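Local coordinates for extracellular subtilisin-like serine proteinase (Vibrio sp. PA-44, PDB 1SH7), which probably acts as a calcium-dependent, subtilisin-like serine endopeptidase of the S8 family, adapted to the cold, this chain being its subtilase domain, at residues 184-198 and 258-270. Numbering follows the deposited sequence.
Sequences SRSSFSNWGSCVDLF and VSDTRGTTNKLLY. With CA (calcium ion), chain C.
Arg185 reaches Asp260 on a chain extended through chi1 (-180°) and chi2, then bent at chi3 (65°), which lays its guanidinium side-on to that residue. Arg185 NE donates to Asp260 O at 2.8 Å, close to the guanidinium plane, while NH2 forms a salt bridge with Asp260 OD1 from above the carboxylate plane. Arg185 NH1 hydrogen-bonds Ser189 O, in its carbonyl plane, and Asn159 OD1. Arg262 CD lies over the rim of one guanidinium face. Beyond CD, the Arg262 guanidinium lies flat on Trp191, planes 11° and centres 3.8 Å apart, an off-centre cation-pi stack.

Thr264 OG1 accepts from Gly192 N (3.0 Å) and donates to Thr261 O. Its CG2 presses on Val195 CG1 and on the Phe198 ring. Phe198 N bonds Lys267 O (2.9 Å) and Leu269 N bonds Phe198 O, tying 258-270 to strand 197-200, an edge strand of the seven-stranded parallel sheet. Beside it, Asp196 chelates calcium through both carboxylate oxygens, with four waters and the carbonyl oxygens of Pro171 and Gly173; Thr175 N bonds OD2. Bonds from all three Arg185 nitrogens fix its guanidinium's rotation, and the Asp260 carboxylate probably offsets the like charge of nearby Arg262.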
# COMPACT_ATOMS: atom_id res chain seq x y z
N SER A 184 -13.55 13.02 -2.43
CA SER A 184 -14.19 12.24 -3.48
C SER A 184 -13.38 11.00 -3.79
O SER A 184 -12.16 11.03 -3.74
CB SER A 184 -14.35 13.05 -4.77
OG SER A 184 -14.97 12.25 -5.81
N ARG A 185 -14.06 9.91 -4.13
CA ARG A 185 -13.42 8.85 -4.88
C ARG A 185 -12.74 9.48 -6.10
O ARG A 185 -13.34 10.30 -6.74
CB ARG A 185 -14.48 7.85 -5.38
CG ARG A 185 -13.93 6.68 -6.19
CD ARG A 185 -14.97 5.74 -6.83
NE ARG A 185 -15.78 6.41 -7.86
CZ ARG A 185 -15.62 6.34 -9.18
NH1 ARG A 185 -14.66 5.60 -9.73
NH2 ARG A 185 -16.44 7.02 -9.96
N SER A 186 -11.49 9.12 -6.39
CA SER A 186 -10.81 9.57 -7.62
C SER A 186 -11.60 9.03 -8.78
O SER A 186 -12.05 7.86 -8.75
CB SER A 186 -9.38 9.05 -7.68
OG SER A 186 -8.69 9.39 -6.49
N SER A 187 -11.78 9.84 -9.82
CA SER A 187 -12.64 9.45 -10.94
C SER A 187 -12.19 8.20 -11.67
O SER A 187 -13.02 7.57 -12.35
CB SER A 187 -12.81 10.58 -11.96
OG SER A 187 -11.57 11.04 -12.38
N PHE A 188 -10.90 7.85 -11.56
CA PHE A 188 -10.35 6.66 -12.24
C PHE A 188 -10.47 5.40 -11.36
O PHE A 188 -10.26 4.29 -11.81
CB PHE A 188 -8.86 6.88 -12.62
CG PHE A 188 -7.99 7.24 -11.44
CD1 PHE A 188 -7.64 6.27 -10.50
CD2 PHE A 188 -7.57 8.53 -11.25
CE1 PHE A 188 -6.90 6.64 -9.36
CE2 PHE A 188 -6.85 8.88 -10.15
CZ PHE A 188 -6.50 7.93 -9.22
N SER A 189 -10.74 5.58 -10.07
CA SER A 189 -10.67 4.45 -9.14
C SER A 189 -11.64 3.34 -9.43
O SER A 189 -12.85 3.55 -9.56
CB SER A 189 -10.91 4.90 -7.69
OG SER A 189 -10.67 3.80 -6.84
N ASN A 190 -11.14 2.11 -9.45
CA ASN A 190 -12.06 0.99 -9.44
C ASN A 190 -12.85 1.03 -8.10
O ASN A 190 -12.53 1.78 -7.16
CB ASN A 190 -11.32 -0.35 -9.61
CG ASN A 190 -10.88 -0.63 -11.04
OD1 ASN A 190 -10.21 -1.65 -11.30
ND2 ASN A 190 -11.24 0.23 -11.95
N TRP A 191 -13.92 0.25 -8.07
CA TRP A 191 -14.99 0.36 -7.10
C TRP A 191 -15.59 -1.02 -6.88
O TRP A 191 -15.17 -1.98 -7.53
CB TRP A 191 -16.07 1.38 -7.57
CG TRP A 191 -16.47 1.29 -9.02
CD1 TRP A 191 -16.09 2.12 -10.01
CD2 TRP A 191 -17.35 0.33 -9.60
NE1 TRP A 191 -16.65 1.72 -11.20
CE2 TRP A 191 -17.42 0.61 -10.98
CE3 TRP A 191 -18.06 -0.77 -9.11
CZ2 TRP A 191 -18.19 -0.14 -11.86
CZ3 TRP A 191 -18.82 -1.52 -9.99
CH2 TRP A 191 -18.88 -1.19 -11.35
N GLY A 192 -16.56 -1.12 -5.96
CA GLY A 192 -17.32 -2.35 -5.77
C GLY A 192 -17.09 -3.18 -4.51
O GLY A 192 -16.33 -2.83 -3.59
N SER A 193 -17.76 -4.33 -4.51
CA SER A 193 -17.74 -5.25 -3.38
C SER A 193 -16.36 -5.83 -3.01
O SER A 193 -16.19 -6.29 -1.89
CB SER A 193 -18.67 -6.43 -3.66
OG SER A 193 -18.19 -7.18 -4.75
N CYS A 194 -15.39 -5.85 -3.94
CA CYS A 194 -14.05 -6.39 -3.64
C CYS A 194 -13.09 -5.37 -3.03
O CYS A 194 -12.00 -5.74 -2.62
CB CYS A 194 -13.42 -6.96 -4.89
SG CYS A 194 -14.17 -8.49 -5.40
N VAL A 195 -13.47 -4.11 -3.03
CA VAL A 195 -12.65 -3.02 -2.48
C VAL A 195 -12.94 -2.93 -0.97
O VAL A 195 -14.08 -2.76 -0.58
CB VAL A 195 -13.02 -1.65 -3.12
CG1 VAL A 195 -12.29 -0.50 -2.45
CG2 VAL A 195 -12.78 -1.68 -4.63
N ASP A 196 -11.91 -3.03 -0.13
CA ASP A 196 -12.07 -3.06 1.31
C ASP A 196 -12.14 -1.67 1.93
O ASP A 196 -12.82 -1.49 2.91
CB ASP A 196 -10.92 -3.80 1.97
CG ASP A 196 -10.89 -5.28 1.62
OD1 ASP A 196 -11.64 -6.07 2.23
OD2 ASP A 196 -10.14 -5.75 0.77
N LEU A 197 -11.41 -0.73 1.35
CA LEU A 197 -11.39 0.67 1.83
C LEU A 197 -10.70 1.58 0.83
O LEU A 197 -10.06 1.10 -0.11
CB LEU A 197 -10.71 0.79 3.22
CG LEU A 197 -9.18 0.83 3.30
CD1 LEU A 197 -8.66 1.10 4.70
CD2 LEU A 197 -8.62 -0.49 2.80
N PHE A 198 -10.85 2.89 1.04
CA PHE A 198 -10.24 3.93 0.24
C PHE A 198 -9.04 4.51 1.00
O PHE A 198 -9.03 4.56 2.23
CB PHE A 198 -11.24 5.08 -0.02
CG PHE A 198 -12.35 4.72 -0.98
CD1 PHE A 198 -13.60 4.31 -0.52
CD2 PHE A 198 -12.13 4.75 -2.35
CE1 PHE A 198 -14.60 3.95 -1.40
CE2 PHE A 198 -13.15 4.38 -3.23
CZ PHE A 198 -14.38 3.99 -2.74
N VAL A 258 -16.51 9.67 2.33
CA VAL A 258 -16.14 9.68 0.92
C VAL A 258 -17.38 9.90 0.06
O VAL A 258 -18.42 9.33 0.35
CB VAL A 258 -15.44 8.33 0.53
CG1 VAL A 258 -15.03 8.31 -0.99
CG2 VAL A 258 -14.26 8.03 1.44
N SER A 259 -17.26 10.73 -0.99
CA SER A 259 -18.32 10.92 -1.98
C SER A 259 -18.06 10.11 -3.26
O SER A 259 -16.92 9.75 -3.59
CB SER A 259 -18.50 12.41 -2.34
OG SER A 259 -17.28 12.97 -2.77
N ASP A 260 -19.14 9.78 -3.96
CA ASP A 260 -19.07 8.97 -5.19
C ASP A 260 -18.43 7.56 -5.02
O ASP A 260 -17.63 7.11 -5.83
CB ASP A 260 -18.39 9.77 -6.30
CG ASP A 260 -18.64 9.16 -7.66
OD1 ASP A 260 -17.73 9.22 -8.52
OD2 ASP A 260 -19.72 8.57 -7.93
N THR A 261 -18.86 6.85 -3.97
CA THR A 261 -18.35 5.52 -3.66
C THR A 261 -18.88 4.46 -4.61
O THR A 261 -18.30 3.37 -4.72
CB THR A 261 -18.74 5.14 -2.24
OG1 THR A 261 -20.14 5.37 -2.03
CG2 THR A 261 -18.03 6.09 -1.21
N ARG A 262 -20.03 4.72 -5.22
CA ARG A 262 -20.44 3.91 -6.37
C ARG A 262 -20.57 2.43 -6.02
O ARG A 262 -20.09 1.58 -6.78
CB ARG A 262 -19.33 3.98 -7.42
CG ARG A 262 -19.51 4.87 -8.50
CD ARG A 262 -18.78 4.35 -9.69
NE ARG A 262 -19.58 3.31 -10.35
CZ ARG A 262 -19.67 3.16 -11.67
NH1 ARG A 262 -19.01 3.96 -12.50
NH2 ARG A 262 -20.43 2.20 -12.16
N GLY A 263 -21.13 2.09 -4.87
CA GLY A 263 -21.23 0.70 -4.46
C GLY A 263 -20.06 0.11 -3.71
O GLY A 263 -19.93 -1.12 -3.57
N THR A 264 -19.22 0.98 -3.16
CA THR A 264 -18.06 0.56 -2.35
C THR A 264 -18.36 0.95 -0.93
O THR A 264 -18.93 2.02 -0.70
CB THR A 264 -16.79 1.32 -2.77
OG1 THR A 264 -16.62 1.26 -4.20
CG2 THR A 264 -15.54 0.70 -2.19
N THR A 265 -17.97 0.11 0.02
CA THR A 265 -18.09 0.46 1.41
C THR A 265 -17.40 1.79 1.70
O THR A 265 -16.27 2.07 1.23
CB THR A 265 -17.61 -0.69 2.31
OG1 THR A 265 -17.88 -0.38 3.68
CG2 THR A 265 -16.13 -0.90 2.23
N ASN A 266 -18.09 2.61 2.47
CA ASN A 266 -17.65 3.96 2.72
C ASN A 266 -16.69 4.01 3.93
O ASN A 266 -17.04 4.48 5.01
CB ASN A 266 -18.88 4.87 2.89
CG ASN A 266 -18.59 6.31 2.54
OD1 ASN A 266 -19.46 7.04 2.00
ND2 ASN A 266 -17.40 6.75 2.86
N LYS A 267 -15.48 3.48 3.71
CA LYS A 267 -14.41 3.47 4.69
C LYS A 267 -13.17 4.11 4.12
O LYS A 267 -12.75 3.78 3.04
CB LYS A 267 -14.08 2.04 5.11
CG LYS A 267 -15.26 1.31 5.82
CD LYS A 267 -14.75 0.03 6.48
CE LYS A 267 -15.90 -0.88 6.95
NZ LYS A 267 -16.66 -1.54 5.84
N LEU A 268 -12.59 5.04 4.88
CA LEU A 268 -11.39 5.75 4.52
C LEU A 268 -10.29 5.46 5.55
O LEU A 268 -10.52 5.46 6.78
CB LEU A 268 -11.69 7.25 4.47
CG LEU A 268 -10.56 8.21 4.10
CD1 LEU A 268 -10.14 7.98 2.68
CD2 LEU A 268 -10.95 9.66 4.35
N LEU A 269 -9.08 5.24 5.06
CA LEU A 269 -7.93 4.90 5.90
C LEU A 269 -7.70 5.89 7.00
O LEU A 269 -7.76 7.10 6.79
CB LEU A 269 -6.68 4.88 5.03
CG LEU A 269 -5.47 3.99 5.24
CD1 LEU A 269 -4.16 4.68 4.96
CD2 LEU A 269 -5.42 3.09 6.47
N TYR A 270 -7.43 5.36 8.20
CA TYR A 270 -7.12 6.11 9.40
C TYR A 270 -5.95 5.43 10.08
O TYR A 270 -5.94 4.22 10.24
CB TYR A 270 -8.34 6.14 10.32
CG TYR A 270 -8.22 6.95 11.58
CD1 TYR A 270 -8.26 8.34 11.56
CD2 TYR A 270 -8.13 6.31 12.83
CE1 TYR A 270 -8.21 9.08 12.76
CE2 TYR A 270 -8.07 7.03 13.99
CZ TYR A 270 -8.12 8.43 13.96
OH TYR A 270 -8.07 9.14 15.14
CA CA C . -10.67 -8.03 1.11
O HOH W 1 -15.23 10.17 -8.76
O HOH W 2 -16.83 -2.39 -0.76
O HOH W 3 -12.43 -7.22 -0.27
O HOH W 4 -14.17 -3.22 4.27
O HOH W 5 -10.32 -8.41 3.39
O HOH W 6 -9.95 -8.22 -1.23
O HOH W 7 -12.82 -9.17 1.84